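Local structure of 3,4-dihydroxy-2-butanone 4-phosphate synthase (Acinetobacter baumannii, 6MNZ) at residues E30-I35 against S160-I165; L55-L60 against F128-Q133. The protein probably converts D-ribulose 5-phosphate into formate and 3,4-dihydroxy-2-butanone 4-phosphate for riboflavin biosynthesis, with magnesium or manganese as cofactor. All coordinates share one frame; numbering follows the deposited sequence.

In the fold
One mixed six-stranded sheet, in the 3,4-dihydroxy-2-butanone 4-phosphate synthase part of the chain, holds both contacts, and it illustrates how strands distant in sequence become neighbours. The centres of the two contacts lie about 10 Å apart. From one margin of the sheet the strands run 127-131, 57-60, 160-164, 31-36, so contact 2 forms the outer pair on that side and contact 1 the next but one interface. The two are joined by the antiparallel pairing of 57-60 with 160-164, where Thr59 OG1 and Ser160 OG stand 2.7 Å apart, a probable hydrogen bond. Along the chain 30-35 comes first and 160-165 last, with both segments of contact 2 between them. The shared sheet thus brings Asp32 and Glu164, predicted substrate-binding and catalytic residues, together.

Contact 1: residues E30-I35 against S160-I165; sequences EGDLVI and SVICEI
Asp32 lies alongside Glu164 on one face of the sheet, its OD1 passing 4.0 Å from Glu164 CG while both side chains point the same way. The second oxygen of this carboxylate, Asp32 OD2, meets the end of Ile162, 3.8 Å from Ile162 CD1. Ile162 sets CG1 between its backbone N and carbonyl carbon (chi1 69°), which leaves CG2 to lie against both methyls of Val34, with Val34 CG1 3.8 Å from Ile162 CG2. Strands 31-36 and 160-164 are antiparallel neighbours, and the Asp32-Glu164 face is consistent with an active-site surface: Asp32 is predicted to bind D-ribulose 5-phosphate, His143 beside it is a predicted metal ligand, and Glu164 is probably essential for catalysis. The backbone ladder is held at one end by Ile165 N to Gly31 O (2.8 Å) and at the other by reciprocal bonds between Ile35 and Val161; the bond from Leu33 N to Cys163 O is weak. The side chains of Leu33 and Ile35, on the other face, make apolar contacts. Leu33 crosses Ile165 at about a right angle, CG 4.0 Å from Ile165 CD1, and also packs on Phe47 and Met48 of helix 42-52. Further along, Ile35 CG2 rests 3.7 Å from Val161 CB.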
ATOM      1  N   GLU A  30     -24.193   9.375  -4.876  1.00 32.33           N
ATOM      2  CA  GLU A  30     -25.385   9.001  -4.134  1.00 30.04           C
ATOM      3  C   GLU A  30     -25.686  10.069  -3.094  1.00 29.55           C
ATOM      4  O   GLU A  30     -24.782  10.718  -2.563  1.00 36.26           O
ATOM      5  CB  GLU A  30     -25.214   7.633  -3.461  1.00 54.97           C
ATOM      6  CG  GLU A  30     -25.116   6.471  -4.442  1.00 41.34           C
ATOM      7  CD  GLU A  30     -24.931   5.130  -3.753  1.00 35.94           C
ATOM      8  OE1 GLU A  30     -24.614   5.113  -2.545  1.00 43.81           O
ATOM      9  OE2 GLU A  30     -25.013   4.094  -4.445  1.00 36.97           O
ATOM     10  N   GLY A  31     -26.947  10.102  -2.669  1.00 29.77           N
ATOM     11  CA  GLY A  31     -27.380  10.935  -1.562  1.00 27.98           C
ATOM     12  C   GLY A  31     -27.758  10.075  -0.367  1.00 26.89           C
ATOM     13  O   GLY A  31     -28.378   9.022  -0.522  1.00 33.81           O
ATOM     14  N   ASP A  32     -27.256  10.472   0.797  1.00 20.23           N
ATOM     15  CA  ASP A  32     -27.578   9.823   2.060  1.00 29.16           C
ATOM     16  C   ASP A  32     -28.292  10.820   2.958  1.00 29.79           C
ATOM     17  O   ASP A  32     -27.751  11.893   3.246  1.00 36.09           O
ATOM     18  CB  ASP A  32     -26.318   9.305   2.756  1.00 31.55           C
ATOM     19  CG  ASP A  32     -25.675   8.152   2.019  1.00 23.47           C
ATOM     20  OD1 ASP A  32     -25.779   8.106   0.776  1.00 33.14           O
ATOM     21  OD2 ASP A  32     -24.924   7.393   2.664  1.00 27.81           O
ATOM     22  N   LEU A  33     -29.430  10.408   3.510  1.00 31.12           N
ATOM     23  CA  LEU A  33     -29.888  10.984   4.765  1.00 29.65           C
ATOM     24  C   LEU A  33     -28.818  10.803   5.834  1.00 29.39           C
ATOM     25  O   LEU A  33     -28.065   9.828   5.817  1.00 31.32           O
ATOM     26  CB  LEU A  33     -31.192  10.327   5.215  1.00 40.23           C
ATOM     27  CG  LEU A  33     -32.406  10.455   4.294  1.00 44.95           C
ATOM     28  CD1 LEU A  33     -33.519   9.537   4.785  1.00 25.19           C
ATOM     29  CD2 LEU A  33     -32.890  11.894   4.215  1.00 48.56           C
ATOM     30  N   VAL A  34     -28.634  11.840   6.648  1.00 29.99           N
ATOM     31  CA  VAL A  34     -27.585  11.874   7.662  1.00 24.46           C
ATOM     32  C   VAL A  34     -28.160  12.560   8.891  1.00 34.39           C
ATOM     33  O   VAL A  34     -28.750  13.640   8.779  1.00 42.74           O
ATOM     34  CB  VAL A  34     -26.324  12.614   7.184  1.00 39.26           C
ATOM     35  CG1 VAL A  34     -25.200  12.483   8.212  1.00 40.90           C
ATOM     36  CG2 VAL A  34     -25.881  12.090   5.830  1.00 40.79           C
ATOM     37  N   ILE A  35     -28.118  11.871  10.029  1.00 39.33           N
ATOM     38  CA  ILE A  35     -28.589  12.421  11.293  1.00 45.63           C
ATOM     39  C   ILE A  35     -27.567  12.096  12.372  1.00 36.63           C
ATOM     40  O   ILE A  35     -26.897  11.061  12.326  1.00 39.82           O
ATOM     41  CB  ILE A  35     -29.982  11.869  11.668  1.00 39.28           C
ATOM     42  CG1 ILE A  35     -30.473  12.493  12.976  1.00 45.62           C
ATOM     43  CG2 ILE A  35     -29.945  10.347  11.779  1.00 44.62           C
ATOM     44  CD1 ILE A  35     -31.917  12.164  13.298  1.00 51.70           C
ATOM     45  N   SER A 160     -22.981   9.516  13.320  1.00 39.58           N
ATOM     46  CA  SER A 160     -24.166   9.822  12.536  1.00 31.45           C
ATOM     47  C   SER A 160     -24.774   8.526  12.027  1.00 43.14           C
ATOM     48  O   SER A 160     -24.094   7.504  11.897  1.00 38.84           O
ATOM     49  CB  SER A 160     -23.844  10.741  11.355  1.00 31.39           C
ATOM     50  OG  SER A 160     -23.214  10.008  10.321  1.00 34.25           O
ATOM     51  N   VAL A 161     -26.057   8.595  11.682  1.00 41.78           N
ATOM     52  CA  VAL A 161     -26.765   7.496  11.038  1.00 25.07           C
ATOM     53  C   VAL A 161     -27.077   7.909   9.609  1.00 28.35           C
ATOM     54  O   VAL A 161     -27.588   9.011   9.373  1.00 30.81           O
ATOM     55  CB  VAL A 161     -28.053   7.134  11.799  1.00 34.79           C
ATOM     56  CG1 VAL A 161     -28.747   5.954  11.137  1.00 36.94           C
ATOM     57  CG2 VAL A 161     -27.742   6.830  13.261  1.00 29.83           C
ATOM     58  N   ILE A 162     -26.700   7.064   8.651  1.00 21.15           N
ATOM     59  CA  ILE A 162     -26.787   7.417   7.241  1.00 23.10           C
ATOM     60  C   ILE A 162     -27.437   6.278   6.469  1.00 38.03           C
ATOM     61  O   ILE A 162     -27.311   5.103   6.827  1.00 46.56           O
ATOM     62  CB  ILE A 162     -25.400   7.758   6.648  1.00 24.91           C
ATOM     63  CG1 ILE A 162     -24.518   6.510   6.565  1.00 36.29           C
ATOM     64  CG2 ILE A 162     -24.722   8.831   7.487  1.00 25.93           C
ATOM     65  CD1 ILE A 162     -23.149   6.775   5.974  1.00 32.20           C
ATOM     66  N   CYS A 163     -28.144   6.641   5.400  1.00 30.42           N
ATOM     67  CA  CYS A 163     -28.925   5.692   4.616  1.00 29.49           C
ATOM     68  C   CYS A 163     -28.984   6.190   3.180  1.00 26.21           C
ATOM     69  O   CYS A 163     -29.386   7.333   2.940  1.00 29.50           O
ATOM     70  CB  CYS A 163     -30.337   5.536   5.195  1.00 37.51           C
ATOM     71  SG  CYS A 163     -31.308   4.163   4.519  1.00 33.42           S
ATOM     72  N   GLU A 164     -28.700   5.301   2.232  1.00 30.49           N
ATOM     73  CA  GLU A 164     -28.734   5.674   0.824  1.00 32.25           C
ATOM     74  C   GLU A 164     -30.160   5.988   0.385  1.00 38.55           C
ATOM     75  O   GLU A 164     -31.111   5.303   0.770  1.00 50.52           O
ATOM     76  CB  GLU A 164     -28.161   4.551  -0.039  1.00 27.85           C
ATOM     77  CG  GLU A 164     -26.702   4.234   0.227  1.00 26.38           C
ATOM     78  CD  GLU A 164     -26.520   3.153   1.272  1.00 24.88           C
ATOM     79  OE1 GLU A 164     -27.357   3.081   2.196  1.00 27.15           O
ATOM     80  OE2 GLU A 164     -25.693   2.245   1.040  1.00 30.86           O
ATOM     81  N   ILE A 165     -30.295   6.978  -0.492  1.00 33.70           N
ATOM     82  CA  ILE A 165     -31.591   7.407  -1.007  1.00 37.99           C
ATOM     83  C   ILE A 165     -31.780   6.769  -2.378  1.00 31.77           C
ATOM     84  O   ILE A 165     -31.101   7.130  -3.347  1.00 29.19           O
ATOM     85  CB  ILE A 165     -31.691   8.937  -1.074  1.00 32.84           C
ATOM     86  CG1 ILE A 165     -31.664   9.523   0.340  1.00 28.87           C
ATOM     87  CG2 ILE A 165     -32.967   9.362  -1.800  1.00 40.66           C
ATOM     88  CD1 ILE A 165     -31.498  11.032   0.390  1.00 28.12           C
TER

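Contact 2: residues L55-L60 against F128-Q133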
ATOM      1  N   LEU A  55     -29.316   0.978   3.036  1.00 24.75           N
ATOM      2  CA  LEU A  55     -28.818   0.414   4.283  1.00 27.34           C
ATOM      3  C   LEU A  55     -28.687   1.518   5.326  1.00 38.93           C
ATOM      4  O   LEU A  55     -27.909   2.461   5.147  1.00 41.99           O
ATOM      5  CB  LEU A  55     -27.472  -0.267   4.057  1.00 30.19           C
ATOM      6  CG  LEU A  55     -27.486  -1.773   3.794  1.00 29.38           C
ATOM      7  CD1 LEU A  55     -26.087  -2.249   3.404  1.00 30.70           C
ATOM      8  CD2 LEU A  55     -27.991  -2.528   5.008  1.00 45.58           C
ATOM      9  N   VAL A  56     -29.364   1.344   6.459  1.00 44.50           N
ATOM     10  CA  VAL A  56     -29.126   2.190   7.621  1.00 37.14           C
ATOM     11  C   VAL A  56     -27.795   1.805   8.252  1.00 33.15           C
ATOM     12  O   VAL A  56     -27.604   0.662   8.683  1.00 34.60           O
ATOM     13  CB  VAL A  56     -30.275   2.070   8.629  1.00 39.03           C
ATOM     14  CG1 VAL A  56     -29.916   2.766   9.934  1.00 38.42           C
ATOM     15  CG2 VAL A  56     -31.550   2.652   8.038  1.00 41.40           C
ATOM     16  N   CYS A  57     -26.895   2.776   8.369  1.00 39.63           N
ATOM     17  CA  CYS A  57     -25.558   2.553   8.896  1.00 32.57           C
ATOM     18  C   CYS A  57     -25.253   3.613   9.944  1.00 34.71           C
ATOM     19  O   CYS A  57     -26.018   4.564  10.124  1.00 32.30           O
ATOM     20  CB  CYS A  57     -24.512   2.580   7.776  1.00 27.11           C
ATOM     21  SG  CYS A  57     -24.673   1.216   6.597  1.00 24.36           S
ATOM     22  N   LEU A  58     -24.259   3.312  10.781  1.00 42.83           N
ATOM     23  CA  LEU A  58     -23.925   4.126  11.951  1.00 34.61           C
ATOM     24  C   LEU A  58     -22.436   4.454  11.887  1.00 35.57           C
ATOM     25  O   LEU A  58     -21.595   3.583  12.123  1.00 38.87           O
ATOM     26  CB  LEU A  58     -24.274   3.406  13.249  1.00 30.14           C
ATOM     27  CG  LEU A  58     -23.667   4.049  14.498  1.00 35.11           C
ATOM     28  CD1 LEU A  58     -24.090   5.500  14.610  1.00 35.37           C
ATOM     29  CD2 LEU A  58     -24.012   3.272  15.759  1.00 36.42           C
ATOM     30  N   THR A  59     -22.109   5.660  11.437  1.00 31.36           N
ATOM     31  CA  THR A  59     -20.714   6.057  11.315  1.00 34.08           C
ATOM     32  C   THR A  59     -20.107   6.287  12.695  1.00 29.83           C
ATOM     33  O   THR A  59     -20.749   6.872  13.572  1.00 29.04           O
ATOM     34  CB  THR A  59     -20.610   7.320  10.464  1.00 31.40           C
ATOM     35  OG1 THR A  59     -21.247   8.410  11.143  1.00 38.87           O
ATOM     36  CG2 THR A  59     -21.288   7.103   9.114  1.00 25.43           C
ATOM     37  N   LEU A  60     -18.965   5.644  12.947  1.00 29.50           N
ATOM     38  CA  LEU A  60     -18.234   5.781  14.198  1.00 33.84           C
ATOM     39  C   LEU A  60     -16.811   6.242  13.912  1.00 34.13           C
ATOM     40  O   LEU A  60     -16.181   5.793  12.949  1.00 31.69           O
ATOM     41  CB  LEU A  60     -18.168   4.463  14.990  1.00 30.60           C
ATOM     42  CG  LEU A  60     -19.390   4.031  15.800  1.00 29.36           C
ATOM     43  CD1 LEU A  60     -20.519   3.801  14.861  1.00 30.06           C
ATOM     44  CD2 LEU A  60     -19.139   2.754  16.612  1.00 28.38           C
ATOM     45  N   PHE A 128     -25.268  -1.465  11.212  1.00 35.03           N
ATOM     46  CA  PHE A 128     -24.065  -1.715  10.420  1.00 42.29           C
ATOM     47  C   PHE A 128     -23.113  -0.544  10.607  1.00 44.42           C
ATOM     48  O   PHE A 128     -23.149   0.426   9.834  1.00 38.16           O
ATOM     49  CB  PHE A 128     -24.411  -1.911   8.947  1.00 35.59           C
ATOM     50  CG  PHE A 128     -25.294  -3.089   8.691  1.00 40.57           C
ATOM     51  CD1 PHE A 128     -24.749  -4.359   8.610  1.00 42.73           C
ATOM     52  CD2 PHE A 128     -26.668  -2.964   8.795  1.00 45.35           C
ATOM     53  CE1 PHE A 128     -25.557  -5.469   8.522  1.00 37.49           C
ATOM     54  CE2 PHE A 128     -27.484  -4.069   8.686  1.00 55.52           C
ATOM     55  CZ  PHE A 128     -26.928  -5.320   8.518  1.00 53.63           C
ATOM     56  N   PRO A 129     -22.284  -0.560  11.650  1.00 44.42           N
ATOM     57  CA  PRO A 129     -21.407   0.588  11.898  1.00 32.59           C
ATOM     58  C   PRO A 129     -20.311   0.677  10.853  1.00 28.78           C
ATOM     59  O   PRO A 129     -19.917  -0.319  10.242  1.00 24.44           O
ATOM     60  CB  PRO A 129     -20.829   0.309  13.292  1.00 26.78           C
ATOM     61  CG  PRO A 129     -21.719  -0.742  13.896  1.00 33.87           C
ATOM     62  CD  PRO A 129     -22.213  -1.553  12.737  1.00 40.02           C
ATOM     63  N   LEU A 130     -19.847   1.903  10.625  1.00 38.76           N
ATOM     64  CA  LEU A 130     -18.796   2.181   9.657  1.00 30.87           C
ATOM     65  C   LEU A 130     -17.707   2.999  10.329  1.00 34.22           C
ATOM     66  O   LEU A 130     -18.001   3.951  11.059  1.00 42.95           O
ATOM     67  CB  LEU A 130     -19.350   2.928   8.442  1.00 32.00           C
ATOM     68  CG  LEU A 130     -20.597   2.310   7.809  1.00 23.92           C
ATOM     69  CD1 LEU A 130     -21.140   3.198   6.703  1.00 32.85           C
ATOM     70  CD2 LEU A 130     -20.280   0.929   7.272  1.00 26.76           C
ATOM     71  N   MET A 131     -16.460   2.568  10.157  1.00 27.63           N
ATOM     72  CA  MET A 131     -15.313   3.193  10.808  1.00 30.74           C
ATOM     73  C   MET A 131     -14.725   4.233   9.862  1.00 37.13           C
ATOM     74  O   MET A 131     -14.138   3.886   8.832  1.00 47.59           O
ATOM     75  CB  MET A 131     -14.277   2.135  11.179  1.00 42.96           C
ATOM     76  CG  MET A 131     -13.241   2.584  12.191  1.00 43.44           C
ATOM     77  SD  MET A 131     -11.999   1.312  12.518  1.00 37.89           S
ATOM     78  CE  MET A 131     -10.865   1.592  11.158  1.00 52.87           C
ATOM     79  N   ALA A 132     -14.876   5.506  10.214  1.00 38.43           N
ATOM     80  CA  ALA A 132     -14.225   6.575   9.474  1.00 37.65           C
ATOM     81  C   ALA A 132     -12.715   6.539   9.695  1.00 39.91           C
ATOM     82  O   ALA A 132     -12.212   5.959  10.661  1.00 46.74           O
ATOM     83  CB  ALA A 132     -14.791   7.932   9.890  1.00 42.58           C
ATOM     84  N   GLN A 133     -11.987   7.092   8.730  1.00 30.36           N
ATOM     85  CA  GLN A 133     -10.549   7.244   8.858  1.00 40.05           C
ATOM     86  C   GLN A 133     -10.211   8.426   9.761  1.00 48.58           C
ATOM     87  O   GLN A 133     -11.079   9.247  10.070  1.00 39.67           O
ATOM     88  CB  GLN A 133      -9.915   7.439   7.486  1.00 39.77           C
ATOM     89  CG  GLN A 133     -10.023   6.232   6.575  1.00 47.01           C
ATOM     90  CD  GLN A 133      -9.341   5.006   7.147  1.00 56.14           C
ATOM     91  OE1 GLN A 133      -8.113   4.933   7.195  1.00 63.10           O
ATOM     92  NE2 GLN A 133     -10.133   3.998   7.493  1.00 56.90           N
TER
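Leu58 and Leu60 lie beside Pro129 and Met131 in parallel register and exchange backbone bonds with Phe128, Leu130 and Ala132, the segments 57-60 and 128-131 running at 30° to each other and 4.3 Å apart at their closest. Four backbone bonds make the ladder: Leu58 N to Phe128 O, Leu130 N to Leu58 O, the almost straight Leu60 N to Leu130 O (2.7 Å, 178° at the hydrogen), and Ala132 N to Leu60 O. Pro129 fits this register without loss, because the bonds toward 57-60 use the carbonyl before it and the amide after it. Its CB reaches Leu60 CD1 at 3.8 Å, the two side chains side by side, and Leu60 continues onto Cys65 and Leu68 of helix 62-68. This is a parallel pair at the margin of the mixed sheet, 127-131 being one of its two outermost strands within the chain. The opposite face carries Cys57 and Leu130: Cys57 CB lies 3.6 Å from Leu130 CD1, and Leu130 also packs on Thr144, a predicted substrate-binding residue of helix 143-153. Cys57 directs SG beside its own backbone N (chi1 -66°), where it comes 3.9 Å from Phe128 CB. Val56 O sits at the edge of the Phe128 ring, in its plane, 3.7 Å from Phe128 CD2. Leu55 crosses Phe128 at about a right angle, its CD2 4.0 Å from Phe128 CE2.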